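Local coordinates for protein putative antitoxin VapB45 (PDB 5AF3) that is possibly the antitoxin of a type II toxin-antitoxin system, with VapC45 as its cognate toxin, and probably binds DNA through a putative helix-turn-helix domain, at residues Ile57-His62 / His67-Phe72; Ile175-Tyr180 / Val185-Arg190; Pro196-Asp199 / Arg204-Asp207. One frame throughout, in Å; residues are numbered along the deposited sequence.

Contact 1 (Ile57-His62 / His67-Phe72)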
loop_
_atom_site.group_PDB
_atom_site.type_symbol
_atom_site.label_atom_id
_atom_site.label_comp_id
_atom_site.label_asym_id
_atom_site.label_seq_id
_atom_site.Cartn_x
_atom_site.Cartn_y
_atom_site.Cartn_z
ATOM N N ILE A 57 -8.595 -19.805 9.593
ATOM C CA ILE A 57 -7.191 -19.593 10.004
ATOM C C ILE A 57 -6.975 -19.965 11.473
ATOM O O ILE A 57 -7.919 -20.016 12.266
ATOM C CB ILE A 57 -6.702 -18.146 9.744
ATOM C CG1 ILE A 57 -7.466 -17.109 10.575
ATOM C CG2 ILE A 57 -6.784 -17.822 8.221
ATOM C CD1 ILE A 57 -6.979 -15.639 10.361
ATOM N N THR A 58 -5.717 -20.219 11.810
ATOM C CA THR A 58 -5.362 -20.592 13.181
ATOM C C THR A 58 -5.359 -19.313 14.042
ATOM O O THR A 58 -4.611 -18.371 13.765
ATOM C CB THR A 58 -3.999 -21.343 13.216
ATOM O OG1 THR A 58 -4.065 -22.468 12.329
ATOM C CG2 THR A 58 -3.637 -21.852 14.661
ATOM N N ALA A 59 -6.244 -19.285 15.037
ATOM C CA ALA A 59 -6.360 -18.174 15.986
ATOM C C ALA A 59 -6.482 -18.723 17.399
ATOM O O ALA A 59 -6.957 -19.835 17.600
ATOM C CB ALA A 59 -7.556 -17.305 15.663
ATOM N N LEU A 60 -6.076 -17.930 18.377
ATOM C CA LEU A 60 -6.100 -18.363 19.782
ATOM C C LEU A 60 -6.832 -17.297 20.569
ATOM O O LEU A 60 -6.869 -16.135 20.130
ATOM C CB LEU A 60 -4.664 -18.538 20.315
ATOM C CG LEU A 60 -3.763 -19.622 19.679
ATOM C CD1 LEU A 60 -2.301 -19.170 19.556
ATOM C CD2 LEU A 60 -3.853 -20.959 20.416
ATOM N N PRO A 61 -7.415 -17.664 21.735
ATOM C CA PRO A 61 -8.124 -16.670 22.552
ATOM C C PRO A 61 -7.133 -15.585 23.009
ATOM O O PRO A 61 -5.981 -15.907 23.291
ATOM C CB PRO A 61 -8.646 -17.501 23.731
ATOM C CG PRO A 61 -8.715 -18.898 23.196
ATOM C CD PRO A 61 -7.456 -18.990 22.371
ATOM N N HIS A 62 -7.562 -14.318 23.020
ATOM C CA HIS A 62 -6.646 -13.220 23.321
ATOM C C HIS A 62 -6.140 -13.338 24.771
ATOM O O HIS A 62 -6.917 -13.700 25.660
ATOM C CB HIS A 62 -7.261 -11.841 23.013
ATOM C CG HIS A 62 -8.192 -11.319 24.070
ATOM N ND1 HIS A 62 -7.748 -10.816 25.276
ATOM C CD2 HIS A 62 -9.540 -11.185 24.086
ATOM C CE1 HIS A 62 -8.782 -10.421 25.999
ATOM N NE2 HIS A 62 -9.883 -10.630 25.299
ATOM N N HIS A 67 -4.946 -7.951 22.763
ATOM C CA HIS A 67 -5.791 -8.400 21.642
ATOM C C HIS A 67 -5.048 -9.272 20.659
ATOM O O HIS A 67 -5.499 -9.412 19.513
ATOM C CB HIS A 67 -6.391 -7.219 20.864
ATOM C CG HIS A 67 -7.197 -6.289 21.704
ATOM N ND1 HIS A 67 -8.455 -6.606 22.171
ATOM C CD2 HIS A 67 -6.918 -5.051 22.171
ATOM C CE1 HIS A 67 -8.915 -5.598 22.892
ATOM N NE2 HIS A 67 -8.002 -4.642 22.904
ATOM N N ALA A 68 -3.905 -9.826 21.062
ATOM C CA ALA A 68 -3.184 -10.771 20.194
ATOM C C ALA A 68 -4.049 -12.026 19.939
ATOM O O ALA A 68 -4.727 -12.514 20.854
ATOM C CB ALA A 68 -1.805 -11.123 20.781
ATOM N N ARG A 69 -4.047 -12.513 18.686
ATOM C CA ARG A 69 -4.916 -13.616 18.248
ATOM C C ARG A 69 -4.235 -14.657 17.358
ATOM O O ARG A 69 -4.504 -15.848 17.493
ATOM C CB ARG A 69 -6.147 -13.048 17.490
ATOM C CG ARG A 69 -7.112 -12.292 18.384
ATOM C CD ARG A 69 -7.999 -13.235 19.142
ATOM N NE ARG A 69 -9.212 -13.472 18.357
ATOM C CZ ARG A 69 -9.667 -14.655 17.967
ATOM N NH1 ARG A 69 -9.031 -15.766 18.298
ATOM N NH2 ARG A 69 -10.784 -14.722 17.259
ATOM N N LEU A 70 -3.399 -14.212 16.430
ATOM C CA LEU A 70 -2.829 -15.131 15.443
ATOM C C LEU A 70 -1.402 -15.545 15.792
ATOM O O LEU A 70 -0.499 -14.710 15.883
ATOM C CB LEU A 70 -2.857 -14.496 14.056
ATOM C CG LEU A 70 -4.196 -13.915 13.595
ATOM C CD1 LEU A 70 -4.016 -13.358 12.152
ATOM C CD2 LEU A 70 -5.274 -14.980 13.675
ATOM N N PRO A 71 -1.190 -16.852 15.928
ATOM C CA PRO A 71 0.195 -17.336 15.983
ATOM C C PRO A 71 0.773 -17.205 14.563
ATOM O O PRO A 71 0.006 -16.892 13.606
ATOM C CB PRO A 71 0.041 -18.795 16.454
ATOM C CG PRO A 71 -1.346 -19.217 15.959
ATOM C CD PRO A 71 -2.197 -17.937 15.964
ATOM N N PHE A 72 2.072 -17.417 14.391
ATOM C CA PHE A 72 2.687 -17.208 13.089
ATOM C C PHE A 72 2.087 -18.078 11.967
ATOM O O PHE A 72 1.891 -17.612 10.818
ATOM C CB PHE A 72 4.215 -17.381 13.105
ATOM C CG PHE A 72 4.843 -17.042 11.810
ATOM C CD1 PHE A 72 5.082 -15.700 11.468
ATOM C CD2 PHE A 72 5.118 -18.033 10.874
ATOM C CE1 PHE A 72 5.648 -15.405 10.219
ATOM C CE2 PHE A 72 5.677 -17.731 9.632
ATOM C CZ PHE A 72 5.942 -16.408 9.309
#
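The guanidinium group of R69 meets the backbone carbonyl of L60 at its edge, and the methyl of A59 approaches it obliquely. NH1 of R69 donates to O of L60 over 2.9 Å, and the oxygen lies almost in the guanidinium plane. The donor itself stands well above the carbonyl plane of L60, so this bond does not use a lone pair. The rings of H62 and H67 lie obliquely to each other at the outer end, with planes 49° apart.

Both segments belong to a putative helix-turn-helix DNA-binding domain. Residues 57-62 form an irregular loop beside the short strand 68-70, and R69 and L70 both face Y18 in a classic beta bulge. The R69 chain bends at chi2 and chi3, which turns its guanidinium back toward the loop. There NH2 also forms a salt bridge with D39. The backbone N of L60 donates to O of R69 over 2.8 Å.

Apolar groups fill the other end. CD2 of L70 touches CD1 of I57 and CB of A59, each at 3.8 Å. The ring of P71, the N-cap residue of helix 72-86, lies against L60 and T58. T58 also bonds through OG1 to E77 of that helix. CG of P71 reaches CD1 of L60 and CG2 of T58, both at 3.7 Å.

Contact 2 (Ile175-Tyr180 / Val185-Arg190)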
loop_
_atom_site.group_PDB
_atom_site.type_symbol
_atom_site.label_atom_id
_atom_site.label_comp_id
_atom_site.label_asym_id
_atom_site.label_seq_id
_atom_site.Cartn_x
_atom_site.Cartn_y
_atom_site.Cartn_z
ATOM N N ILE A 175 7.738 -14.878 5.783
ATOM C CA ILE A 175 6.941 -14.398 4.642
ATOM C C ILE A 175 7.471 -13.016 4.227
ATOM O O ILE A 175 7.489 -12.106 5.047
ATOM C CB ILE A 175 5.441 -14.241 5.010
ATOM C CG1 ILE A 175 4.829 -15.534 5.617
ATOM C CG2 ILE A 175 4.601 -13.723 3.776
ATOM C CD1 ILE A 175 3.614 -15.254 6.507
ATOM N N ARG A 176 7.871 -12.890 2.972
ATOM C CA ARG A 176 8.301 -11.625 2.406
ATOM C C ARG A 176 7.054 -10.861 1.948
ATOM O O ARG A 176 6.191 -11.445 1.263
ATOM C CB ARG A 176 9.215 -11.863 1.235
ATOM C CG ARG A 176 9.637 -10.579 0.505
ATOM C CD ARG A 176 10.638 -10.852 -0.569
ATOM N NE ARG A 176 10.977 -9.609 -1.266
ATOM C CZ ARG A 176 10.258 -9.104 -2.264
ATOM N NH1 ARG A 176 9.163 -9.743 -2.672
ATOM N NH2 ARG A 176 10.626 -7.960 -2.854
ATOM N N LEU A 177 6.979 -9.581 2.308
ATOM C CA LEU A 177 5.777 -8.737 2.000
ATOM C C LEU A 177 6.098 -7.918 0.734
ATOM O O LEU A 177 6.921 -6.995 0.775
ATOM C CB LEU A 177 5.387 -7.874 3.215
ATOM C CG LEU A 177 5.163 -8.630 4.532
ATOM C CD1 LEU A 177 4.902 -7.693 5.642
ATOM C CD2 LEU A 177 3.990 -9.642 4.421
ATOM N N PRO A 178 5.546 -8.337 -0.434
ATOM C CA PRO A 178 6.007 -7.765 -1.713
ATOM C C PRO A 178 5.602 -6.300 -1.890
ATOM O O PRO A 178 6.162 -5.628 -2.752
ATOM C CB PRO A 178 5.354 -8.664 -2.781
ATOM C CG PRO A 178 4.145 -9.224 -2.110
ATOM C CD PRO A 178 4.510 -9.370 -0.633
ATOM N N GLN A 179 4.705 -5.828 -1.043
ATOM C CA GLN A 179 4.280 -4.412 -1.083
ATOM C C GLN A 179 5.428 -3.486 -0.672
ATOM O O GLN A 179 5.400 -2.296 -1.006
ATOM C CB GLN A 179 3.040 -4.121 -0.246
ATOM C CG GLN A 179 3.189 -4.196 1.292
ATOM C CD GLN A 179 2.779 -5.551 1.875
ATOM O OE1 GLN A 179 2.191 -5.606 2.968
ATOM N NE2 GLN A 179 3.073 -6.631 1.158
ATOM N N TYR A 180 6.441 -4.041 0.014
ATOM C CA TYR A 180 7.633 -3.256 0.391
ATOM C C TYR A 180 8.743 -3.310 -0.665
ATOM O O TYR A 180 9.795 -2.694 -0.500
ATOM C CB TYR A 180 8.190 -3.709 1.736
ATOM C CG TYR A 180 7.341 -3.436 2.923
ATOM C CD1 TYR A 180 6.366 -4.361 3.328
ATOM C CD2 TYR A 180 7.500 -2.260 3.678
ATOM C CE1 TYR A 180 5.609 -4.141 4.432
ATOM C CE2 TYR A 180 6.747 -2.036 4.796
ATOM C CZ TYR A 180 5.797 -2.975 5.173
ATOM O OH TYR A 180 5.024 -2.780 6.286
ATOM N N VAL A 185 11.101 -6.694 3.044
ATOM C CA VAL A 185 10.543 -6.697 4.372
ATOM C C VAL A 185 9.830 -8.021 4.567
ATOM O O VAL A 185 9.069 -8.477 3.680
ATOM C CB VAL A 185 9.608 -5.493 4.584
ATOM C CG1 VAL A 185 8.753 -5.650 5.828
ATOM C CG2 VAL A 185 10.488 -4.192 4.610
ATOM N N VAL A 186 10.078 -8.608 5.732
ATOM C CA VAL A 186 9.515 -9.910 6.095
ATOM C C VAL A 186 8.795 -9.937 7.418
ATOM O O VAL A 186 9.035 -9.107 8.320
ATOM C CB VAL A 186 10.619 -11.020 6.073
ATOM C CG1 VAL A 186 11.198 -11.161 4.715
ATOM C CG2 VAL A 186 11.760 -10.710 7.105
ATOM N N LEU A 187 7.890 -10.909 7.552
ATOM C CA LEU A 187 7.390 -11.340 8.831
ATOM C C LEU A 187 8.196 -12.605 9.213
ATOM O O LEU A 187 8.267 -13.555 8.437
ATOM C CB LEU A 187 5.912 -11.680 8.750
ATOM C CG LEU A 187 5.011 -10.543 8.261
ATOM C CD1 LEU A 187 3.566 -11.063 8.214
ATOM C CD2 LEU A 187 5.159 -9.333 9.200
ATOM N N ASP A 188 8.825 -12.564 10.395
ATOM C CA ASP A 188 9.734 -13.627 10.856
ATOM C C ASP A 188 9.571 -13.681 12.377
ATOM O O ASP A 188 9.901 -12.708 13.052
ATOM C CB ASP A 188 11.171 -13.283 10.410
ATOM C CG ASP A 188 12.242 -14.295 10.898
ATOM O OD1 ASP A 188 11.933 -15.187 11.708
ATOM O OD2 ASP A 188 13.399 -14.174 10.428
ATOM N N PRO A 189 9.054 -14.804 12.934
ATOM C CA PRO A 189 8.828 -14.830 14.381
ATOM C C PRO A 189 10.155 -14.765 15.186
ATOM O O PRO A 189 10.135 -14.556 16.404
ATOM C CB PRO A 189 8.112 -16.179 14.598
ATOM C CG PRO A 189 8.604 -17.027 13.488
ATOM C CD PRO A 189 8.699 -16.095 12.306
ATOM N N ARG A 190 11.281 -14.931 14.507
ATOM C CA ARG A 190 12.597 -14.925 15.202
ATOM C C ARG A 190 13.181 -13.514 15.351
ATOM O O ARG A 190 14.234 -13.347 15.985
ATOM C CB ARG A 190 13.612 -15.801 14.471
ATOM C CG ARG A 190 13.336 -17.283 14.525
ATOM C CD ARG A 190 13.942 -17.956 13.303
ATOM N NE ARG A 190 15.025 -18.894 13.597
ATOM C CZ ARG A 190 16.307 -18.552 13.736
ATOM N NH1 ARG A 190 16.678 -17.280 13.637
ATOM N NH2 ARG A 190 17.224 -19.477 13.994
HETATM O O HOH W 1 9.560 -6.663 0.543
#
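The backbone N of L177 donates to O of V185 over 2.7 Å, with an almost straight N-H...O angle of 179°. A water bridges the same two residues by their other backbone groups: it donates to O of L177 and accepts from N of V185. I175 and L187 are joined by two backbone bonds, I175 N to L187 O at 3.0 Å and L187 N to I175 O at 2.8 Å.

These bonds define a beta hairpin of strands 172-176 and 185-187, the middle pair of a four-stranded antiparallel sheet. I175 with L187 is a hydrogen-bonded pair, and R176 with V186 is a non-hydrogen-bonded pair. The extended R176 side chain passes V186 and ends on N184 and Q163.

Beyond the strand, the chain turns through the 3-10 segment, and the Y180 ring comes back over V185. CG1 of V185 sits over the centre of one ring face, 3.7 Å from the centroid, in a CH-pi contact. CG2 of V185 touches the ring near CG and CD2 of Y180. L177 and L187 cross at about a right angle, with CD1 of L177 3.9 Å from CG of L187.

Contact 3 (Pro196-Asp199 / Arg204-Asp207)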
loop_
_atom_site.group_PDB
_atom_site.type_symbol
_atom_site.label_atom_id
_atom_site.label_comp_id
_atom_site.label_asym_id
_atom_site.label_seq_id
_atom_site.Cartn_x
_atom_site.Cartn_y
_atom_site.Cartn_z
ATOM N N PRO A 196 6.968 -6.484 10.875
ATOM C CA PRO A 196 7.745 -6.317 9.645
ATOM C C PRO A 196 9.216 -5.855 9.899
ATOM O O PRO A 196 9.426 -4.823 10.543
ATOM C CB PRO A 196 6.975 -5.229 8.898
ATOM C CG PRO A 196 5.563 -5.412 9.367
ATOM C CD PRO A 196 5.696 -5.728 10.835
ATOM N N VAL A 197 10.179 -6.629 9.430
ATOM C CA VAL A 197 11.618 -6.248 9.472
ATOM C C VAL A 197 12.234 -6.270 8.116
ATOM O O VAL A 197 11.798 -7.050 7.232
ATOM C CB VAL A 197 12.458 -7.176 10.474
ATOM C CG1 VAL A 197 11.957 -7.073 11.895
ATOM C CG2 VAL A 197 12.489 -8.630 9.981
ATOM N N PHE A 198 13.242 -5.404 7.922
ATOM C CA PHE A 198 14.126 -5.495 6.793
ATOM C C PHE A 198 14.878 -6.827 6.973
ATOM O O PHE A 198 15.577 -7.021 7.965
ATOM C CB PHE A 198 15.104 -4.313 6.797
ATOM C CG PHE A 198 14.448 -2.975 6.532
ATOM C CD1 PHE A 198 14.188 -2.577 5.226
ATOM C CD2 PHE A 198 14.156 -2.104 7.586
ATOM C CE1 PHE A 198 13.614 -1.280 4.958
ATOM C CE2 PHE A 198 13.556 -0.846 7.351
ATOM C CZ PHE A 198 13.275 -0.440 6.047
ATOM N N ASP A 199 14.680 -7.761 6.035
ATOM C CA ASP A 199 15.343 -9.088 6.115
ATOM C C ASP A 199 16.873 -8.885 6.223
ATOM O O ASP A 199 17.570 -9.640 6.908
ATOM C CB ASP A 199 15.014 -9.890 4.856
ATOM C CG ASP A 199 15.506 -11.340 4.918
ATOM O OD1 ASP A 199 15.493 -11.944 6.023
ATOM O OD2 ASP A 199 15.830 -11.856 3.827
ATOM N N ARG A 204 13.167 -3.427 12.536
ATOM C CA ARG A 204 11.727 -3.197 12.371
ATOM C C ARG A 204 11.536 -1.975 11.495
ATOM O O ARG A 204 12.118 -0.914 11.764
ATOM C CB ARG A 204 11.068 -3.022 13.719
ATOM C CG ARG A 204 10.951 -4.330 14.515
ATOM C CD ARG A 204 10.149 -4.146 15.806
ATOM N NE ARG A 204 10.270 -2.766 16.256
ATOM C CZ ARG A 204 9.437 -2.163 17.091
ATOM N NH1 ARG A 204 8.422 -2.847 17.621
ATOM N NH2 ARG A 204 9.636 -0.880 17.412
ATOM N N VAL A 205 10.727 -2.129 10.441
ATOM C CA VAL A 205 10.322 -1.000 9.631
ATOM C C VAL A 205 9.880 0.145 10.538
ATOM O O VAL A 205 10.206 1.310 10.279
ATOM C CB VAL A 205 9.198 -1.374 8.631
ATOM C CG1 VAL A 205 8.607 -0.075 7.970
ATOM C CG2 VAL A 205 9.756 -2.292 7.560
ATOM N N ALA A 206 9.150 -0.158 11.612
ATOM C CA ALA A 206 8.643 0.884 12.509
ATOM C C ALA A 206 9.785 1.760 13.061
ATOM O O ALA A 206 9.596 2.952 13.316
ATOM C CB ALA A 206 7.814 0.273 13.634
ATOM N N ASP A 207 10.983 1.182 13.192
ATOM C CA ASP A 207 12.076 1.907 13.858
ATOM C C ASP A 207 12.809 2.910 12.954
ATOM O O ASP A 207 13.600 3.750 13.454
ATOM C CB ASP A 207 13.049 0.920 14.541
ATOM C CG ASP A 207 12.428 0.254 15.764
ATOM O OD1 ASP A 207 11.545 0.878 16.384
ATOM O OD2 ASP A 207 12.793 -0.897 16.102
HETATM O O HOH W 2 7.894 -2.843 12.142
#
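V205 holds CG2 beside its own backbone N, with CG1 anti to that nitrogen (chi1 169°). This points CG2 at both P196 and F198. The F198 ring leaves its backbone with CG anti to the carbonyl carbon (chi1 -68°), and its CE2 corner reaches V205. CG2 of V205 then lies over one ring face, shifted toward the rim, 4.1 Å from CE2 of F198. The two side chains cross at about a right angle.

O of P196 is the main polar anchor. It accepts from N of V205 over 3.0 Å, with the donor tilted 30° from the carbonyl plane. A water also donates to this oxygen and accepts from N of A206. CA of R204 makes a further CA-H...O contact with it at 3.4 Å.

The first part of the R204 chain touches V197, CG of R204 to CG1 of V197 at 3.9 Å. The R204 chain bends at chi3 and grips D207 side-on. NH2 of R204 donates to D207 OD1 over 2.8 Å, and NE donates to OD2 over 3.1 Å. The first bond lies in the guanidinium plane. D207 N also bonds to the backbone O of R204.

V197 and R204 form a single backbone bridge. The contact ties strand 197-198, outermost of its sheet within this chain, to the segment leading into helix 206-213, a strand-to-helix connection within the DUF433 region, a family of the helix-turn-helix clan.

Overall arrangement
Contacts 2 and 3 are buried and share one sheet. Strands 185-187 and 197-198 are neighbours in it, and V186 N probably bonds to V197 O. V185 packs on both P196 and V205, so one valine serves both contacts. Contact 1 is only partly buried. It lies in the putative DNA-binding helix-turn-helix domain, whereas contact 3 lies in the DUF433 region, about 21 Å away between centres. Contact 1 still meets contact 2 through F72, whose ring packs on I175, L187 and P189. Regular strand pairing dominates contact 2. Contact 3 has a single cross-segment hydrogen bond and an ion pair within one segment. Contact 1 combines one backbone bond, an arginine bond to a loop carbonyl and apolar packing.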